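Local coordinates for protein ricin B-related lectin (PDB 5MUA) that binds galactose through a beta-trefoil lectin domain and carries a calcium-dependent papain-like protease domain that takes up the inhibitor E-64, at residues B[212-222]-B[232-240]. Numbering follows the deposited sequence.
Sequences ATVFKGAVAKW and FALLCGLMF. With E64 (N-[N-[1-hydroxycarboxyethyl-carbonyl]leucylamino-butyl]-guanidine), chain K.
C236 buries more surface than any other residue where helix 208-226 lies on strand 233-243, its thiol pushed up between K216, V219 and F215. With SG turned anti to the backbone N, the sulfur comes within 3.8 Å of V219 CG2. It also stands 5.0 Å from the centroid of the F215 ring, 45° off the ring normal, an oblique sulfur-aromatic contact. K216, one turn before V219, shows how a lysine can cross a packed interface and still place its charge. Its chain is extended as far as CE, and the last torsion (chi4 60°) turns NZ aside, bringing it to C236 O at 2.8 Å in the carbonyl plane, with a C=O...N angle of 160°. The aliphatic part meanwhile passes L238 at about a right angle, CD resting on L238 CB. As in papain, whose catalytic cysteine starts such a helix, C208, which lines the E64 pocket, begins helix 208-226; here segment 212-222 runs almost antiparallel to strand 237-240. L234 covers the far end: in the conformer modelled here, one of two, its CD1 meets the rim of the W222 indole in the ring plane. At the E64 end, L238 CD1 presses tightly on A212 CB (3.4 Å), and two residues further along the strand the F240 ring lies beneath the leucyl side chain of E64, whose C9 sits over its centre.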
loop_
_atom_site.group_PDB
_atom_site.type_symbol
_atom_site.label_atom_id
_atom_site.label_comp_id
_atom_site.label_asym_id
_atom_site.label_seq_id
_atom_site.Cartn_x
_atom_site.Cartn_y
_atom_site.Cartn_z
ATOM N N ALA B 212 -3.931 -6.409 -3.267
ATOM C CA ALA B 212 -2.523 -6.700 -3.145
ATOM C C ALA B 212 -1.687 -5.482 -2.657
ATOM O O ALA B 212 -0.771 -5.572 -1.837
ATOM C CB ALA B 212 -1.970 -7.313 -4.424
ATOM N N THR B 213 -2.055 -4.330 -3.176
ATOM C CA THR B 213 -1.343 -3.098 -2.794
ATOM C C THR B 213 -1.677 -2.709 -1.377
ATOM O O THR B 213 -0.788 -2.303 -0.642
ATOM C CB THR B 213 -1.691 -1.950 -3.772
ATOM O OG1 THR B 213 -1.182 -2.300 -5.026
ATOM C CG2 THR B 213 -1.007 -0.614 -3.353
ATOM N N VAL B 214 -2.949 -2.758 -0.985
ATOM C CA VAL B 214 -3.368 -2.382 0.326
ATOM C C VAL B 214 -2.738 -3.372 1.349
ATOM O O VAL B 214 -2.274 -2.920 2.391
ATOM C CB VAL B 214 -4.912 -2.289 0.489
ATOM C CG1 VAL B 214 -5.329 -2.131 1.941
ATOM C CG2 VAL B 214 -5.428 -1.095 -0.313
ATOM N N PHE B 215 -2.772 -4.669 1.054
ATOM C CA PHE B 215 -2.160 -5.635 1.993
ATOM C C PHE B 215 -0.671 -5.326 2.201
ATOM O O PHE B 215 -0.207 -5.328 3.379
ATOM C CB PHE B 215 -2.407 -7.099 1.616
ATOM C CG PHE B 215 -1.869 -8.060 2.636
ATOM C CD1 PHE B 215 -2.302 -7.963 3.943
ATOM C CD2 PHE B 215 -0.910 -9.001 2.291
ATOM C CE1 PHE B 215 -1.792 -8.812 4.929
ATOM C CE2 PHE B 215 -0.371 -9.823 3.264
ATOM C CZ PHE B 215 -0.876 -9.752 4.552
ATOM N N LYS B 216 0.031 -5.045 1.110
ATOM C CA LYS B 216 1.419 -4.663 1.188
ATOM C C LYS B 216 1.663 -3.489 2.105
ATOM O O LYS B 216 2.637 -3.464 2.938
ATOM C CB LYS B 216 2.080 -4.546 -0.172
ATOM C CG LYS B 216 3.532 -4.141 -0.110
ATOM C CD LYS B 216 4.282 -4.299 -1.416
ATOM C CE LYS B 216 5.663 -3.650 -1.274
ATOM N NZ LYS B 216 6.481 -4.268 -0.193
ATOM N N GLY B 217 0.797 -2.499 1.972
ATOM C CA GLY B 217 0.840 -1.382 2.930
ATOM C C GLY B 217 0.488 -1.717 4.359
ATOM O O GLY B 217 1.100 -1.157 5.353
ATOM N N ALA B 218 -0.468 -2.629 4.527
ATOM C CA ALA B 218 -0.811 -3.121 5.876
ATOM C C ALA B 218 0.402 -3.737 6.595
ATOM O O ALA B 218 0.586 -3.535 7.774
ATOM C CB ALA B 218 -1.971 -4.118 5.827
ATOM N N VAL B 219 1.206 -4.486 5.843
ATOM C CA VAL B 219 2.385 -5.174 6.414
ATOM C C VAL B 219 3.359 -4.073 6.783
ATOM O O VAL B 219 3.885 -4.107 7.905
ATOM C CB VAL B 219 3.010 -6.176 5.454
ATOM C CG1 VAL B 219 4.279 -6.757 6.072
ATOM C CG2 VAL B 219 2.007 -7.297 5.241
ATOM N N ALA B 220 3.531 -3.091 5.898
ATOM C CA ALA B 220 4.495 -2.005 6.196
ATOM C C ALA B 220 4.075 -1.244 7.496
ATOM O O ALA B 220 4.898 -0.915 8.333
ATOM C CB ALA B 220 4.607 -1.060 5.023
ATOM N N LYS B 221 2.791 -0.917 7.645
ATOM C CA LYS B 221 2.327 -0.214 8.840
ATOM C C LYS B 221 2.477 -1.089 10.059
ATOM O O LYS B 221 2.858 -0.593 11.111
ATOM C CB LYS B 221 0.866 0.304 8.708
ATOM C CG LYS B 221 0.670 1.312 7.560
ATOM C CD LYS B 221 -0.781 1.804 7.478
ATOM C CE LYS B 221 -1.089 2.716 8.665
ATOM N NZ LYS B 221 -2.319 3.562 8.592
ATOM N N TRP B 222 2.182 -2.370 9.936
ATOM C CA TRP B 222 2.405 -3.285 11.075
ATOM C C TRP B 222 3.863 -3.276 11.556
ATOM O O TRP B 222 4.130 -3.253 12.780
ATOM C CB TRP B 222 1.909 -4.689 10.727
ATOM C CG TRP B 222 1.918 -5.677 11.870
ATOM C CD1 TRP B 222 0.916 -5.913 12.815
ATOM C CD2 TRP B 222 2.954 -6.612 12.133
ATOM N NE1 TRP B 222 1.316 -6.967 13.652
ATOM C CE2 TRP B 222 2.558 -7.391 13.262
ATOM C CE3 TRP B 222 4.166 -6.873 11.526
ATOM C CZ2 TRP B 222 3.362 -8.456 13.748
ATOM C CZ3 TRP B 222 4.965 -7.904 12.007
ATOM C CH2 TRP B 222 4.556 -8.671 13.110
ATOM N N PHE B 232 15.878 -2.364 9.159
ATOM C CA PHE B 232 15.400 -3.508 8.384
ATOM C C PHE B 232 13.940 -3.218 7.974
ATOM O O PHE B 232 13.297 -2.291 8.508
ATOM C CB PHE B 232 15.382 -4.792 9.221
ATOM C CG PHE B 232 14.384 -4.784 10.347
ATOM C CD1 PHE B 232 14.592 -4.042 11.532
ATOM C CD2 PHE B 232 13.260 -5.577 10.297
ATOM C CE1 PHE B 232 13.629 -4.064 12.565
ATOM C CE2 PHE B 232 12.345 -5.599 11.351
ATOM C CZ PHE B 232 12.522 -4.835 12.469
ATOM N N ALA B 233 13.449 -4.069 7.062
ATOM C CA ALA B 233 12.082 -3.992 6.592
ATOM C C ALA B 233 11.486 -5.343 6.688
ATOM O O ALA B 233 12.176 -6.329 6.929
ATOM C CB ALA B 233 12.050 -3.514 5.133
ATOM N N LEU B 234 10.177 -5.385 6.524
ATOM C CA LEU B 234 9.440 -6.641 6.468
ATOM C C LEU B 234 9.224 -7.057 5.029
ATOM O O LEU B 234 8.734 -6.248 4.202
ATOM C CB LEU B 234 8.081 -6.487 7.177
ATOM C CG LEU B 234 8.045 -6.029 8.648
ATOM C CD1 LEU B 234 6.649 -6.115 9.189
ATOM C CD2 LEU B 234 9.009 -6.754 9.577
ATOM N N LEU B 235 9.561 -8.299 4.690
ATOM C CA LEU B 235 9.343 -8.802 3.334
ATOM C C LEU B 235 7.881 -9.014 3.048
ATOM O O LEU B 235 7.246 -9.787 3.705
ATOM C CB LEU B 235 10.081 -10.128 3.075
ATOM C CG LEU B 235 9.932 -10.672 1.631
ATOM C CD1 LEU B 235 10.380 -9.683 0.555
ATOM C CD2 LEU B 235 10.631 -11.988 1.496
ATOM N N CYS B 236 7.346 -8.252 2.080
ATOM C CA CYS B 236 5.996 -8.518 1.613
ATOM C C CYS B 236 6.010 -8.142 0.140
ATOM O O CYS B 236 5.981 -6.988 -0.198
ATOM C CB CYS B 236 4.953 -7.680 2.357
ATOM S SG CYS B 236 3.268 -8.013 1.769
ATOM N N GLY B 237 6.060 -9.127 -0.705
ATOM C CA GLY B 237 6.085 -8.898 -2.154
ATOM C C GLY B 237 4.731 -8.584 -2.765
ATOM O O GLY B 237 3.682 -9.044 -2.272
ATOM N N LEU B 238 4.800 -7.793 -3.812
ATOM C CA LEU B 238 3.684 -7.540 -4.753
ATOM C C LEU B 238 4.065 -8.160 -6.092
ATOM O O LEU B 238 5.233 -8.012 -6.527
ATOM C CB LEU B 238 3.427 -6.052 -4.917
ATOM C CG LEU B 238 2.369 -5.614 -5.942
ATOM C CD1 LEU B 238 1.014 -6.186 -5.545
ATOM C CD2 LEU B 238 2.263 -4.120 -5.909
ATOM N N MET B 239 3.120 -8.888 -6.722
ATOM C CA MET B 239 3.342 -9.416 -8.054
ATOM C C MET B 239 2.079 -9.132 -8.908
ATOM O O MET B 239 0.999 -9.145 -8.411
ATOM C CB MET B 239 3.576 -10.955 -8.015
ATOM C CG MET B 239 4.987 -11.314 -8.287
ATOM S SD MET B 239 5.069 -13.092 -8.063
ATOM C CE MET B 239 6.842 -13.063 -7.864
ATOM N N PHE B 240 2.289 -8.777 -10.160
ATOM C CA PHE B 240 1.276 -8.828 -11.206
ATOM C C PHE B 240 1.717 -9.953 -12.135
ATOM O O PHE B 240 2.885 -10.011 -12.606
ATOM C CB PHE B 240 1.261 -7.530 -12.032
ATOM C CG PHE B 240 0.707 -6.328 -11.346
ATOM C CD1 PHE B 240 0.270 -6.310 -10.023
ATOM C CD2 PHE B 240 0.538 -5.168 -12.118
ATOM C CE1 PHE B 240 -0.254 -5.173 -9.457
ATOM C CE2 PHE B 240 -0.011 -4.013 -11.549
ATOM C CZ PHE B 240 -0.390 -4.025 -10.215
HETATM C C1 E64 K . -8.626 -9.412 -10.166
HETATM O O1 E64 K . -9.437 -8.751 -9.524
HETATM O O2 E64 K . -8.578 -10.685 -10.154
HETATM C C2 E64 K . -7.565 -8.704 -10.907
HETATM C C3 E64 K . -8.168 -7.520 -11.665
HETATM O O3 E64 K . -8.874 -8.254 -12.652
HETATM C C4 E64 K . -7.143 -6.655 -12.303
HETATM O O4 E64 K . -6.803 -5.630 -11.810
HETATM N N1 E64 K . -6.554 -7.100 -13.365
HETATM C C6 E64 K . -5.527 -6.394 -14.117
HETATM C C7 E64 K . -4.079 -6.831 -14.011
HETATM C C8 E64 K . -3.569 -6.989 -12.586
HETATM C C9 E64 K . -3.349 -5.615 -11.951
HETATM C C10 E64 K . -2.310 -7.743 -12.654
HETATM C C11 E64 K . -5.922 -5.930 -15.501
HETATM O O5 E64 K . -5.797 -6.755 -16.393
HETATM N N2 E64 K . -6.374 -4.723 -15.735
HETATM C C12 E64 K . -6.571 -4.153 -17.083
HETATM C C13 E64 K . -5.665 -2.942 -17.269
HETATM C C14 E64 K . -5.886 -2.143 -18.579
HETATM C C15 E64 K . -4.590 -2.077 -19.384
HETATM N N3 E64 K . -4.709 -1.003 -20.376
HETATM C C16 E64 K . -3.740 -0.551 -21.154
HETATM N N4 E64 K . -2.549 -1.180 -21.210
HETATM N N5 E64 K . -3.954 0.606 -21.861
#